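Local coordinates for catalase (Exiguobacterium oxidotolerans, PDB 2J2M), which catalyses the breakdown of hydrogen peroxide to water and oxygen as a tetrameric, haem-containing catalase, at residues S189-R194 / P219-H224; F255-L260 / T296-K301; E172-L177 / N419-A424; T106-R111 / M178-D183. All blocks are in the same frame, centred on the assembly; numbering follows the deposited sequence.

Contact 1: residues S189-R194 / P219-H224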
loop_
_atom_site.group_PDB
_atom_site.type_symbol
_atom_site.label_atom_id
_atom_site.label_comp_id
_atom_site.label_asym_id
_atom_site.label_seq_id
_atom_site.Cartn_x
_atom_site.Cartn_y
_atom_site.Cartn_z
ATOM N N SER A 189 32.123 -4.452 16.889
ATOM C CA SER A 189 30.798 -3.886 17.034
ATOM C C SER A 189 30.669 -2.498 16.411
ATOM O O SER A 189 31.649 -1.872 15.957
ATOM C CB SER A 189 30.336 -3.874 18.493
ATOM O OG SER A 189 31.227 -3.128 19.274
ATOM N N TYR A 190 29.419 -2.049 16.405
ATOM C CA TYR A 190 29.044 -0.727 15.955
ATOM C C TYR A 190 29.823 0.405 16.633
ATOM O O TYR A 190 30.151 1.402 15.977
ATOM C CB TYR A 190 27.535 -0.557 16.130
ATOM C CG TYR A 190 26.721 -1.536 15.288
ATOM C CD1 TYR A 190 27.112 -1.871 14.004
ATOM C CD2 TYR A 190 25.548 -2.112 15.785
ATOM C CE1 TYR A 190 26.361 -2.767 13.228
ATOM C CE2 TYR A 190 24.792 -3.003 15.014
ATOM C CZ TYR A 190 25.206 -3.317 13.733
ATOM O OH TYR A 190 24.475 -4.180 12.967
ATOM N N ARG A 191 30.139 0.242 17.921
ATOM C CA ARG A 191 30.811 1.288 18.685
ATOM C C ARG A 191 32.328 1.242 18.478
ATOM O O ARG A 191 33.060 2.183 18.844
ATOM C CB ARG A 191 30.431 1.224 20.171
ATOM C CG ARG A 191 30.918 -0.004 20.901
ATOM C CD ARG A 191 30.064 -0.316 22.138
ATOM N NE ARG A 191 30.685 0.241 23.320
ATOM C CZ ARG A 191 31.425 -0.440 24.187
ATOM N NH1 ARG A 191 31.609 -1.747 24.051
ATOM N NH2 ARG A 191 31.948 0.198 25.226
ATOM N N LYS A 192 32.795 0.157 17.862
ATOM C CA LYS A 192 34.223 -0.004 17.608
ATOM C C LYS A 192 34.569 0.048 16.124
ATOM O O LYS A 192 35.376 -0.738 15.635
ATOM C CB LYS A 192 34.724 -1.287 18.251
ATOM C CG LYS A 192 34.508 -1.295 19.748
ATOM C CD LYS A 192 35.245 -2.430 20.432
ATOM C CE LYS A 192 34.862 -2.454 21.914
ATOM N NZ LYS A 192 35.435 -3.656 22.565
ATOM N N MET A 193 33.958 0.994 15.426
ATOM C CA MET A 193 34.180 1.193 14.003
ATOM C C MET A 193 34.169 2.673 13.662
ATOM O O MET A 193 33.623 3.508 14.401
ATOM C CB MET A 193 33.094 0.487 13.186
ATOM C CG MET A 193 31.783 1.256 13.092
ATOM S SD MET A 193 30.514 0.235 12.340
ATOM C CE MET A 193 29.116 1.401 12.302
ATOM N N ARG A 194 34.759 2.987 12.519
ATOM C CA ARG A 194 34.823 4.357 12.035
ATOM C C ARG A 194 33.647 4.644 11.103
ATOM O O ARG A 194 32.814 3.747 10.832
ATOM C CB ARG A 194 36.178 4.602 11.332
ATOM C CG ARG A 194 36.599 3.492 10.349
ATOM C CD ARG A 194 37.438 4.038 9.211
ATOM N NE ARG A 194 38.061 2.955 8.438
ATOM C CZ ARG A 194 38.923 3.131 7.433
ATOM N NH1 ARG A 194 39.444 2.066 6.819
ATOM N NH2 ARG A 194 39.271 4.369 7.047
ATOM N N PRO A 219 36.303 6.648 16.178
ATOM C CA PRO A 219 35.686 6.236 17.435
ATOM C C PRO A 219 36.608 6.390 18.625
ATOM O O PRO A 219 37.784 6.028 18.540
ATOM C CB PRO A 219 35.383 4.759 17.207
ATOM C CG PRO A 219 36.443 4.296 16.265
ATOM C CD PRO A 219 36.758 5.486 15.381
ATOM N N LYS A 220 36.082 6.885 19.739
ATOM C CA LYS A 220 36.898 6.988 20.953
ATOM C C LYS A 220 37.324 5.597 21.491
ATOM O O LYS A 220 38.395 5.469 22.084
ATOM C CB LYS A 220 36.208 7.870 22.016
ATOM C CG LYS A 220 36.222 7.310 23.452
ATOM C CD LYS A 220 36.639 8.373 24.490
ATOM C CE LYS A 220 35.931 8.161 25.833
ATOM N NZ LYS A 220 36.340 6.874 26.499
ATOM N N GLU A 221 36.488 4.576 21.253
ATOM C CA GLU A 221 36.788 3.174 21.612
ATOM C C GLU A 221 37.792 2.491 20.671
ATOM O O GLU A 221 38.174 1.342 20.914
ATOM C CB GLU A 221 35.512 2.310 21.654
ATOM C CG GLU A 221 34.344 2.866 22.466
ATOM C CD GLU A 221 34.611 2.918 23.972
ATOM O OE1 GLU A 221 35.568 2.279 24.435
ATOM O OE2 GLU A 221 33.857 3.605 24.702
ATOM N N GLY A 222 38.212 3.170 19.607
ATOM C CA GLY A 222 39.098 2.555 18.623
ATOM C C GLY A 222 38.365 1.648 17.637
ATOM O O GLY A 222 37.251 1.182 17.908
ATOM N N VAL A 223 38.989 1.431 16.482
ATOM C CA VAL A 223 38.562 0.445 15.490
ATOM C C VAL A 223 38.980 -0.963 15.935
ATOM O O VAL A 223 40.179 -1.262 16.026
ATOM C CB VAL A 223 39.219 0.723 14.088
ATOM C CG1 VAL A 223 38.886 -0.412 13.082
ATOM C CG2 VAL A 223 38.791 2.079 13.548
ATOM N N HIS A 224 38.006 -1.824 16.214
ATOM C CA HIS A 224 38.312 -3.205 16.574
ATOM C C HIS A 224 37.551 -4.194 15.675
ATOM O O HIS A 224 36.346 -4.083 15.502
ATOM C CB HIS A 224 38.029 -3.454 18.058
ATOM C CG HIS A 224 38.879 -2.628 18.980
ATOM N ND1 HIS A 224 40.148 -3.010 19.371
ATOM C CD2 HIS A 224 38.640 -1.439 19.587
ATOM C CE1 HIS A 224 40.652 -2.092 20.178
ATOM N NE2 HIS A 224 39.753 -1.132 20.333
HETATM O O HOH W 1 31.001 2.679 24.459
HETATM O O HOH W 2 33.542 4.806 20.016
#

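Contact 2: residues F255-L260 / T296-K301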
loop_
_atom_site.group_PDB
_atom_site.type_symbol
_atom_site.label_atom_id
_atom_site.label_comp_id
_atom_site.label_asym_id
_atom_site.label_seq_id
_atom_site.Cartn_x
_atom_site.Cartn_y
_atom_site.Cartn_z
ATOM N N PHE A 255 28.924 5.569 27.260
ATOM C CA PHE A 255 28.392 6.158 26.030
ATOM C C PHE A 255 29.342 6.118 24.821
ATOM O O PHE A 255 30.441 6.670 24.869
ATOM C CB PHE A 255 27.979 7.600 26.293
ATOM C CG PHE A 255 26.889 7.755 27.332
ATOM C CD1 PHE A 255 26.870 8.881 28.162
ATOM C CD2 PHE A 255 25.884 6.777 27.482
ATOM C CE1 PHE A 255 25.876 9.044 29.123
ATOM C CE2 PHE A 255 24.870 6.920 28.445
ATOM C CZ PHE A 255 24.864 8.065 29.268
ATOM N N PRO A 256 28.922 5.468 23.719
ATOM C CA PRO A 256 29.738 5.487 22.502
ATOM C C PRO A 256 29.924 6.931 21.990
ATOM O O PRO A 256 28.948 7.687 21.922
ATOM C CB PRO A 256 28.892 4.674 21.508
ATOM C CG PRO A 256 28.013 3.853 22.344
ATOM C CD PRO A 256 27.685 4.687 23.524
ATOM N N GLU A 257 31.159 7.295 21.640
ATOM C CA GLU A 257 31.475 8.621 21.172
ATOM C C GLU A 257 32.328 8.523 19.938
ATOM O O GLU A 257 33.127 7.611 19.827
ATOM C CB GLU A 257 32.238 9.409 22.242
ATOM C CG GLU A 257 31.459 9.632 23.540
ATOM C CD GLU A 257 31.968 10.824 24.359
ATOM O OE1 GLU A 257 33.181 11.121 24.357
ATOM O OE2 GLU A 257 31.132 11.476 25.010
ATOM N N TRP A 258 32.165 9.463 19.008
ATOM C CA TRP A 258 33.062 9.574 17.867
ATOM C C TRP A 258 33.421 11.033 17.660
ATOM O O TRP A 258 32.588 11.935 17.893
ATOM C CB TRP A 258 32.396 9.110 16.558
ATOM C CG TRP A 258 32.100 7.649 16.390
ATOM C CD1 TRP A 258 32.733 6.778 15.549
ATOM C CD2 TRP A 258 31.051 6.903 17.024
ATOM N NE1 TRP A 258 32.164 5.523 15.636
ATOM C CE2 TRP A 258 31.128 5.575 16.537
ATOM C CE3 TRP A 258 30.058 7.225 17.956
ATOM C CZ2 TRP A 258 30.251 4.575 16.956
ATOM C CZ3 TRP A 258 29.194 6.232 18.376
ATOM C CH2 TRP A 258 29.290 4.926 17.873
ATOM N N ASP A 259 34.639 11.269 17.166
ATOM C CA ASP A 259 34.992 12.590 16.653
ATOM C C ASP A 259 34.749 12.767 15.143
ATOM O O ASP A 259 35.039 11.874 14.344
ATOM C CB ASP A 259 36.421 12.933 17.053
ATOM C CG ASP A 259 36.567 13.037 18.542
ATOM O OD1 ASP A 259 36.824 11.998 19.171
ATOM O OD2 ASP A 259 36.373 14.132 19.101
ATOM N N LEU A 260 34.204 13.917 14.767
ATOM C CA LEU A 260 33.984 14.272 13.343
ATOM C C LEU A 260 35.107 15.169 12.791
ATOM O O LEU A 260 35.385 16.240 13.334
ATOM C CB LEU A 260 32.630 14.968 13.146
ATOM C CG LEU A 260 32.204 15.386 11.731
ATOM C CD1 LEU A 260 31.864 14.165 10.851
ATOM C CD2 LEU A 260 31.005 16.321 11.784
ATOM N N THR A 296 32.261 16.321 18.197
ATOM C CA THR A 296 32.106 14.982 18.733
ATOM C C THR A 296 30.649 14.576 19.019
ATOM O O THR A 296 29.847 15.350 19.560
ATOM C CB THR A 296 33.129 14.680 19.918
ATOM O OG1 THR A 296 32.459 14.131 21.070
ATOM C CG2 THR A 296 33.935 15.901 20.285
ATOM N N MET A 297 30.309 13.360 18.600
ATOM C CA MET A 297 28.992 12.819 18.834
ATOM C C MET A 297 29.048 11.862 20.017
ATOM O O MET A 297 29.957 11.017 20.107
ATOM C CB MET A 297 28.459 12.117 17.578
ATOM C CG MET A 297 27.228 11.223 17.812
ATOM S SD MET A 297 26.493 10.498 16.299
ATOM C CE MET A 297 27.763 9.358 15.785
ATOM N N THR A 298 28.073 12.009 20.915
ATOM C CA THR A 298 27.880 11.108 22.040
ATOM C C THR A 298 26.479 10.501 21.929
ATOM O O THR A 298 25.508 11.238 21.878
ATOM C CB THR A 298 28.023 11.886 23.373
ATOM O OG1 THR A 298 29.333 12.467 23.429
ATOM C CG2 THR A 298 27.803 10.971 24.603
ATOM N N LEU A 299 26.386 9.175 21.838
ATOM C CA LEU A 299 25.095 8.472 21.921
ATOM C C LEU A 299 24.805 8.022 23.381
ATOM O O LEU A 299 25.440 7.117 23.921
ATOM C CB LEU A 299 25.077 7.272 20.970
ATOM C CG LEU A 299 24.638 7.332 19.497
ATOM C CD1 LEU A 299 24.588 8.721 18.909
ATOM C CD2 LEU A 299 25.484 6.420 18.658
ATOM N N ASN A 300 23.823 8.669 23.998
ATOM C CA ASN A 300 23.603 8.527 25.429
ATOM C C ASN A 300 22.193 8.043 25.840
ATOM O O ASN A 300 21.877 7.966 27.024
ATOM C CB ASN A 300 23.967 9.842 26.145
ATOM C CG ASN A 300 23.182 11.060 25.631
ATOM O OD1 ASN A 300 22.164 10.947 24.961
ATOM N ND2 ASN A 300 23.678 12.232 25.956
ATOM N N LYS A 301 21.361 7.701 24.868
ATOM C CA LYS A 301 20.033 7.249 25.175
ATOM C C LYS A 301 19.579 6.199 24.185
ATOM O O LYS A 301 19.508 6.445 22.988
ATOM C CB LYS A 301 19.068 8.439 25.154
ATOM C CG LYS A 301 17.671 8.089 25.526
ATOM C CD LYS A 301 16.923 9.311 26.005
ATOM C CE LYS A 301 15.412 9.125 25.798
ATOM N NZ LYS A 301 14.927 8.024 26.661
#

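Contact 3: residues E172-L177 / N419-A424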
loop_
_atom_site.group_PDB
_atom_site.type_symbol
_atom_site.label_atom_id
_atom_site.label_comp_id
_atom_site.label_asym_id
_atom_site.label_seq_id
_atom_site.Cartn_x
_atom_site.Cartn_y
_atom_site.Cartn_z
ATOM N N GLU A 172 36.741 -1.506 -11.376
ATOM C CA GLU A 172 36.803 -0.389 -10.391
ATOM C C GLU A 172 36.550 -0.832 -8.934
ATOM O O GLU A 172 36.863 -0.104 -7.985
ATOM C CB GLU A 172 35.855 0.774 -10.764
ATOM C CG GLU A 172 34.330 0.488 -10.635
ATOM C CD GLU A 172 33.731 -0.114 -11.911
ATOM O OE1 GLU A 172 32.510 0.071 -12.144
ATOM O OE2 GLU A 172 34.476 -0.752 -12.693
ATOM N N SER A 173 35.973 -2.019 -8.771
ATOM C CA SER A 173 35.677 -2.583 -7.456
ATOM C C SER A 173 36.916 -3.062 -6.693
ATOM O O SER A 173 36.818 -3.427 -5.504
ATOM C CB SER A 173 34.751 -3.763 -7.627
ATOM O OG SER A 173 35.502 -4.790 -8.231
ATOM N N THR A 174 38.066 -3.069 -7.359
ATOM C CA THR A 174 39.299 -3.606 -6.790
ATOM C C THR A 174 39.645 -2.943 -5.445
ATOM O O THR A 174 39.791 -3.619 -4.446
ATOM C CB THR A 174 40.460 -3.493 -7.825
ATOM O OG1 THR A 174 40.028 -4.042 -9.073
ATOM C CG2 THR A 174 41.690 -4.240 -7.392
ATOM N N ASN A 175 39.762 -1.623 -5.428
ATOM C CA ASN A 175 40.015 -0.866 -4.206
ATOM C C ASN A 175 39.123 -1.224 -3.000
ATOM O O ASN A 175 39.628 -1.394 -1.900
ATOM C CB ASN A 175 39.923 0.643 -4.504
ATOM C CG ASN A 175 40.732 1.485 -3.537
ATOM O OD1 ASN A 175 41.614 0.983 -2.860
ATOM N ND2 ASN A 175 40.450 2.781 -3.498
ATOM N N MET A 176 37.803 -1.310 -3.210
ATOM C CA MET A 176 36.864 -1.715 -2.164
ATOM C C MET A 176 37.140 -3.153 -1.691
ATOM O O MET A 176 37.169 -3.463 -0.472
ATOM C CB MET A 176 35.425 -1.575 -2.684
ATOM C CG MET A 176 34.305 -1.819 -1.644
ATOM S SD MET A 176 34.538 -0.974 -0.060
ATOM C CE MET A 176 32.803 -0.955 0.441
ATOM N N LEU A 177 37.375 -4.033 -2.657
ATOM C CA LEU A 177 37.770 -5.391 -2.342
ATOM C C LEU A 177 38.973 -5.401 -1.406
ATOM O O LEU A 177 38.973 -6.172 -0.458
ATOM C CB LEU A 177 38.012 -6.185 -3.626
ATOM C CG LEU A 177 36.878 -7.048 -4.243
ATOM C CD1 LEU A 177 35.436 -6.712 -3.830
ATOM C CD2 LEU A 177 36.983 -7.045 -5.740
ATOM N N ASN A 419 41.648 4.927 -13.238
ATOM C CA ASN A 419 42.672 4.444 -12.316
ATOM C C ASN A 419 42.094 3.349 -11.398
ATOM O O ASN A 419 42.053 3.494 -10.161
ATOM C CB ASN A 419 43.246 5.627 -11.523
ATOM C CG ASN A 419 44.488 5.270 -10.749
ATOM O OD1 ASN A 419 44.942 4.117 -10.739
ATOM N ND2 ASN A 419 45.054 6.261 -10.092
ATOM N N ASN A 420 41.639 2.269 -12.034
ATOM C CA ASN A 420 40.970 1.150 -11.362
ATOM C C ASN A 420 41.841 0.339 -10.393
ATOM O O ASN A 420 41.307 -0.320 -9.477
ATOM C CB ASN A 420 40.358 0.189 -12.405
ATOM C CG ASN A 420 39.110 0.757 -13.074
ATOM O OD1 ASN A 420 38.423 1.623 -12.523
ATOM N ND2 ASN A 420 38.804 0.260 -14.259
ATOM N N PHE A 421 43.160 0.386 -10.602
ATOM C CA PHE A 421 44.111 -0.524 -9.941
ATOM C C PHE A 421 45.211 0.202 -9.157
ATOM O O PHE A 421 45.808 -0.362 -8.233
ATOM C CB PHE A 421 44.757 -1.460 -10.982
ATOM C CG PHE A 421 43.762 -2.175 -11.864
ATOM C CD1 PHE A 421 42.966 -3.203 -11.359
ATOM C CD2 PHE A 421 43.619 -1.816 -13.199
ATOM C CE1 PHE A 421 42.048 -3.861 -12.160
ATOM C CE2 PHE A 421 42.682 -2.461 -14.018
ATOM C CZ PHE A 421 41.900 -3.487 -13.503
ATOM N N GLY A 422 45.464 1.454 -9.530
ATOM C CA GLY A 422 46.589 2.220 -9.006
ATOM C C GLY A 422 46.399 2.527 -7.543
ATOM O O GLY A 422 47.288 2.243 -6.725
ATOM N N GLN A 423 45.248 3.101 -7.190
ATOM C CA GLN A 423 45.031 3.448 -5.787
ATOM C C GLN A 423 44.839 2.207 -4.896
ATOM O O GLN A 423 45.331 2.164 -3.749
ATOM C CB GLN A 423 43.908 4.468 -5.593
ATOM C CG GLN A 423 43.916 4.928 -4.136
ATOM C CD GLN A 423 42.927 6.010 -3.817
ATOM O OE1 GLN A 423 41.835 5.726 -3.322
ATOM N NE2 GLN A 423 43.304 7.257 -4.071
ATOM N N ALA A 424 44.136 1.209 -5.438
ATOM C CA ALA A 424 44.010 -0.105 -4.801
ATOM C C ALA A 424 45.380 -0.665 -4.407
ATOM O O ALA A 424 45.562 -1.151 -3.281
ATOM C CB ALA A 424 43.295 -1.067 -5.723
HETATM O O HOH W 3 39.225 0.348 -7.709
#

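Contact 4: residues T106-R111 / M178-D183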
loop_
_atom_site.group_PDB
_atom_site.type_symbol
_atom_site.label_atom_id
_atom_site.label_comp_id
_atom_site.label_asym_id
_atom_site.label_seq_id
_atom_site.Cartn_x
_atom_site.Cartn_y
_atom_site.Cartn_z
ATOM N N THR A 106 27.642 -10.856 12.438
ATOM C CA THR A 106 29.015 -11.334 12.341
ATOM C C THR A 106 29.431 -11.565 10.898
ATOM O O THR A 106 30.498 -12.107 10.648
ATOM C CB THR A 106 29.205 -12.679 13.076
ATOM O OG1 THR A 106 28.133 -13.551 12.720
ATOM C CG2 THR A 106 29.202 -12.501 14.567
ATOM N N LEU A 107 28.588 -11.175 9.949
ATOM C CA LEU A 107 28.928 -11.342 8.524
ATOM C C LEU A 107 29.817 -10.224 8.017
ATOM O O LEU A 107 29.748 -9.079 8.513
ATOM C CB LEU A 107 27.660 -11.440 7.653
ATOM C CG LEU A 107 26.603 -12.451 8.125
ATOM C CD1 LEU A 107 25.572 -12.629 7.082
ATOM C CD2 LEU A 107 27.212 -13.795 8.503
ATOM N N ARG A 108 30.624 -10.572 7.015
ATOM C CA ARG A 108 31.421 -9.637 6.260
ATOM C C ARG A 108 30.536 -8.710 5.412
ATOM O O ARG A 108 29.730 -9.162 4.582
ATOM C CB ARG A 108 32.385 -10.417 5.352
ATOM C CG ARG A 108 33.438 -9.522 4.642
ATOM C CD ARG A 108 34.498 -10.350 3.942
ATOM N NE ARG A 108 35.160 -11.292 4.859
ATOM C CZ ARG A 108 36.100 -10.964 5.749
ATOM N NH1 ARG A 108 36.618 -11.914 6.518
ATOM N NH2 ARG A 108 36.510 -9.693 5.888
ATOM N N ASP A 109 30.693 -7.408 5.606
ATOM C CA ASP A 109 29.883 -6.398 4.898
ATOM C C ASP A 109 30.445 -5.066 5.277
ATOM O O ASP A 109 31.038 -4.929 6.364
ATOM C CB ASP A 109 28.436 -6.391 5.409
ATOM C CG ASP A 109 27.438 -6.977 4.416
ATOM O OD1 ASP A 109 26.257 -7.172 4.822
ATOM O OD2 ASP A 109 27.810 -7.219 3.239
ATOM N N PRO A 110 30.265 -4.061 4.399
ATOM C CA PRO A 110 30.525 -2.719 4.919
ATOM C C PRO A 110 29.556 -2.558 6.081
ATOM O O PRO A 110 28.585 -3.323 6.184
ATOM C CB PRO A 110 30.131 -1.806 3.768
ATOM C CG PRO A 110 30.142 -2.704 2.496
ATOM C CD PRO A 110 29.823 -4.075 2.981
ATOM N N ARG A 111 29.823 -1.616 6.981
ATOM C CA ARG A 111 28.877 -1.306 8.038
ATOM C C ARG A 111 28.340 0.103 7.839
ATOM O O ARG A 111 29.124 1.058 7.821
ATOM C CB ARG A 111 29.546 -1.402 9.412
ATOM C CG ARG A 111 29.155 -2.623 10.246
ATOM C CD ARG A 111 29.407 -3.904 9.511
ATOM N NE ARG A 111 29.232 -5.089 10.333
ATOM C CZ ARG A 111 29.496 -6.325 9.894
ATOM N NH1 ARG A 111 29.907 -6.496 8.644
ATOM N NH2 ARG A 111 29.342 -7.392 10.682
ATOM N N MET A 178 39.972 -4.534 -1.644
ATOM C CA MET A 178 41.141 -4.418 -0.753
ATOM C C MET A 178 40.777 -4.118 0.693
ATOM O O MET A 178 41.454 -4.597 1.594
ATOM C CB MET A 178 42.122 -3.345 -1.221
ATOM C CG MET A 178 42.854 -3.660 -2.493
ATOM S SD MET A 178 44.109 -4.969 -2.369
ATOM C CE MET A 178 44.733 -4.789 -4.044
ATOM N N HIS A 179 39.723 -3.330 0.915
ATOM C CA HIS A 179 39.286 -2.947 2.270
ATOM C C HIS A 179 38.402 -3.994 2.965
ATOM O O HIS A 179 38.560 -4.297 4.146
ATOM C CB HIS A 179 38.504 -1.633 2.204
ATOM C CG HIS A 179 39.327 -0.453 1.784
ATOM N ND1 HIS A 179 39.602 -0.172 0.464
ATOM C CD2 HIS A 179 39.944 0.511 2.512
ATOM C CE1 HIS A 179 40.338 0.923 0.391
ATOM N NE2 HIS A 179 40.542 1.368 1.618
ATOM N N ILE A 180 37.472 -4.534 2.195
ATOM C CA ILE A 180 36.390 -5.351 2.692
ATOM C C ILE A 180 36.905 -6.732 3.107
ATOM O O ILE A 180 36.366 -7.368 4.027
ATOM C CB ILE A 180 35.233 -5.389 1.604
ATOM C CG1 ILE A 180 33.870 -5.052 2.216
ATOM C CG2 ILE A 180 35.240 -6.659 0.771
ATOM C CD1 ILE A 180 33.048 -6.220 2.630
ATOM N N PHE A 181 37.963 -7.192 2.433
ATOM C CA PHE A 181 38.554 -8.488 2.763
ATOM C C PHE A 181 39.733 -8.425 3.725
ATOM O O PHE A 181 40.362 -9.453 3.984
ATOM C CB PHE A 181 38.880 -9.285 1.500
ATOM C CG PHE A 181 37.661 -9.827 0.803
ATOM C CD1 PHE A 181 37.172 -9.207 -0.342
ATOM C CD2 PHE A 181 37.005 -10.956 1.292
ATOM C CE1 PHE A 181 36.052 -9.698 -0.993
ATOM C CE2 PHE A 181 35.866 -11.466 0.644
ATOM C CZ PHE A 181 35.390 -10.835 -0.497
ATOM N N THR A 182 40.032 -7.243 4.272
ATOM C CA THR A 182 40.798 -7.179 5.517
ATOM C C THR A 182 39.851 -7.632 6.641
ATOM O O THR A 182 38.678 -7.953 6.386
ATOM C CB THR A 182 41.413 -5.745 5.844
ATOM O OG1 THR A 182 40.386 -4.779 6.133
ATOM C CG2 THR A 182 42.322 -5.243 4.719
ATOM N N ASP A 183 40.331 -7.660 7.877
ATOM C CA ASP A 183 39.438 -7.960 9.001
ATOM C C ASP A 183 38.484 -6.779 9.300
ATOM O O ASP A 183 37.484 -6.941 10.035
ATOM C CB ASP A 183 40.211 -8.413 10.253
ATOM C CG ASP A 183 40.870 -9.801 10.089
ATOM O OD1 ASP A 183 40.576 -10.558 9.133
ATOM O OD2 ASP A 183 41.704 -10.151 10.930
#

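Contact 1: residues S189-R194 / P219-H224
Lys-192 O is met twice by the facing loop. His-224 N donates a nearly straight hydrogen bond to it at 2.9 Å, with an angle of 164° at the hydrogen, and Val-223 CA lies 3.4 Å from it in a C-H...O contact. The loop 219-224 begins with a type I beta turn from Pro-219 to Gly-222. Pro-219 CG packs on Met-193 O at 3.5 Å. Glu-221 reaches back to Arg-191. Their ion pair is long, with NH2 3.9 Å from OE2 and the two planes turned 45° apart. Water 1 fills in: it accepts from Arg-191 NE at 2.7 Å and donates to Glu-221 OE2 at 3.0 Å. The guanidinium has closer acidic partners in Asp-254 and Asp-245. Lys-192 runs extended beyond CG, which lays its CD obliquely against the His-224 ring, 3.6 Å from CD2. A serine in place of this lysine would probably leave the His-224 ring without that aliphatic neighbour and freer to turn. Water 2 joins Arg-191 O to Glu-221 N. Two of the polar links thus pass through bound waters, so the direct join between these loops is mainly backbone and packing, with one long ion pair.

Contact 2: residues F255-L260 / T296-K301
Backbone hydrogen bonds pair Trp-258 with Met-297 in both directions. Trp-258 N gives to Met-297 O, and Met-297 N gives to Trp-258 O at 2.8 Å. A third bond runs from Leu-299 N to Pro-256 O at 3.0 Å. Glu-257 with Thr-298 and Asp-259 with Thr-296 are the non-hydrogen-bonded pairs, and Glu-257 CA lies 3.0 Å from Met-297 O in a C-H...O contact. The strands run antiparallel, 160° between their directions. They belong to the antiparallel beta barrel of the catalase fold, with strand 210-219 on the other side of strand 257-265 and strand 59-68 beyond strand 292-302. Asn-300 and Lys-301 both face His-63 of strand 59-68 in a classic beta bulge. Among polar side chains, Thr-298 OG1 donates to Glu-257 OE2 at 2.6 Å, meeting it from above the carboxylate plane, 54° out of it. Asp-259 OD2 lies beside Thr-296 CG2 and is bonded to His-293. On the face carrying Trp-258 and Met-297 the contacts are apolar. Met-297 bends at chi3 (68°), which brings CE to 3.8 Å from Trp-258 CE3, while Leu-299 CD2 reaches Trp-258 CZ3 at 3.7 Å. The indole also meets Phe-94 and stands edge-to-face with Phe-113. At the Phe-255 end of the pair, Asn-300 CB sits over the centre of the Phe-255 ring in a CH-pi contact, 3.5 Å from the centroid.

Contact 3: residues E172-L177 / N419-A424
Asn-175 leans on the start of helix 422-430. Its CB lies 4.0 Å from Ala-424 CB. CG sits anti to the backbone N (chi1 -155°), and this carries the amide along Ala-424 toward Gln-423. OD1 ends 3.3 Å from Ala-424 CA; it is buried with no polar partner in the model, though the N-terminal end of helix 422-430 may partly compensate. ND2 gives a weak hydrogen bond to Gln-423 OE1 at 3.3 Å, bent to 129°, with the two amide planes 67° apart. Its stronger bond is to Thr-281 O, and Gln-423 OE1 also accepts from Asp-283 N. A valine here would probably leave Thr-281 O and Gln-423 OE1 without this donor.

Next to it, Thr-174 sets CG2 against Ala-424 CB at 3.9 Å, and its OG1 meets the Phe-421 ring obliquely while bonding to Pro-171 O. Asn-420 OD1 touches Glu-172 CB and is bonded to Arg-137. Water 3 lies between the two segments: it accepts from Asn-175 N at 3.1 Å and donates to Asn-420 O at 2.8 Å.

The contact joins the catalase domain to the C-terminal helical region. The N-terminal part of helix 174-180 meets the first turn of helix 422-430, and helix 453-466 packs on both Thr-174 and Phe-421.

Contact 4: residues T106-R111 / M178-D183
Arg-108 lies across the end of helix 174-180, in the part of the catalase fold where the loop leading into strand 112-119 meets that helix. Its CG is anti to the backbone N (chi1 -172°), and the chain then bends at chi3 (-56°) to bring the edge of the guanidinium to the carbonyls at and just beyond the helix end. There NH2 serves two carbonyls. It donates to Ile-180 O at 3.0 Å, in the carbonyl plane though tilted a little from the guanidinium plane. It also gives a weak, bent bond to Thr-182 O at 2.8 Å. One nitrogen thus ties together two backbone oxygens where the chain leaves the helix. The Asp-183 carboxylate, whose OD1 is bonded to Asn-442, is near but not in contact, and may add to the pull on the positive charge.

The Arg-108 and Phe-181 side chains cross at about a right angle, with the guanidinium and ring planes 27° apart. Here the touching atom is Arg-108 CD, which meets Phe-181 CD2 obliquely at 3.7 Å. The ring also packs on Leu-439 and Leu-443 of helix 433-447, and Asn-442 of the same helix touches Arg-108.

Ile-180 crosses Arg-108 obliquely. Its CD1 lies 3.9 Å from Arg-108 CG and equally far from Pro-110 CD, wedged between them. Asp-109 turns away from the helix, and its OD1 accepts from the backbone of Val-97 and Ile-98. The loop is folded on itself by Arg-111, which grips Leu-107 O end-on with NH1 at 2.6 Å and NH2 at 2.8 Å.

How the contacts relate
Contacts 1 and 2 touch directly: Met-193 O probably accepts from Trp-258 NE1 at 2.8 Å, and Lys-220 N pairs with Glu-257 O at 3.0 Å. Contact 4 meets contact 1 through Met-193 SD on Arg-111 CB, at 3.5 Å. Contacts 3 and 4 share helix 174-180, their centres about 16 Å apart, and Met-176 CE packs on Pro-110 CG. Contacts 2 and 3 lie farthest apart, about 32 Å between centres. The haem is nearest to contacts 4 and 1: the side chains of Pro-110 and Met-193 are about 7 and 8 Å from it, while Glu-172 and Leu-299 are about 11 and 12 Å away.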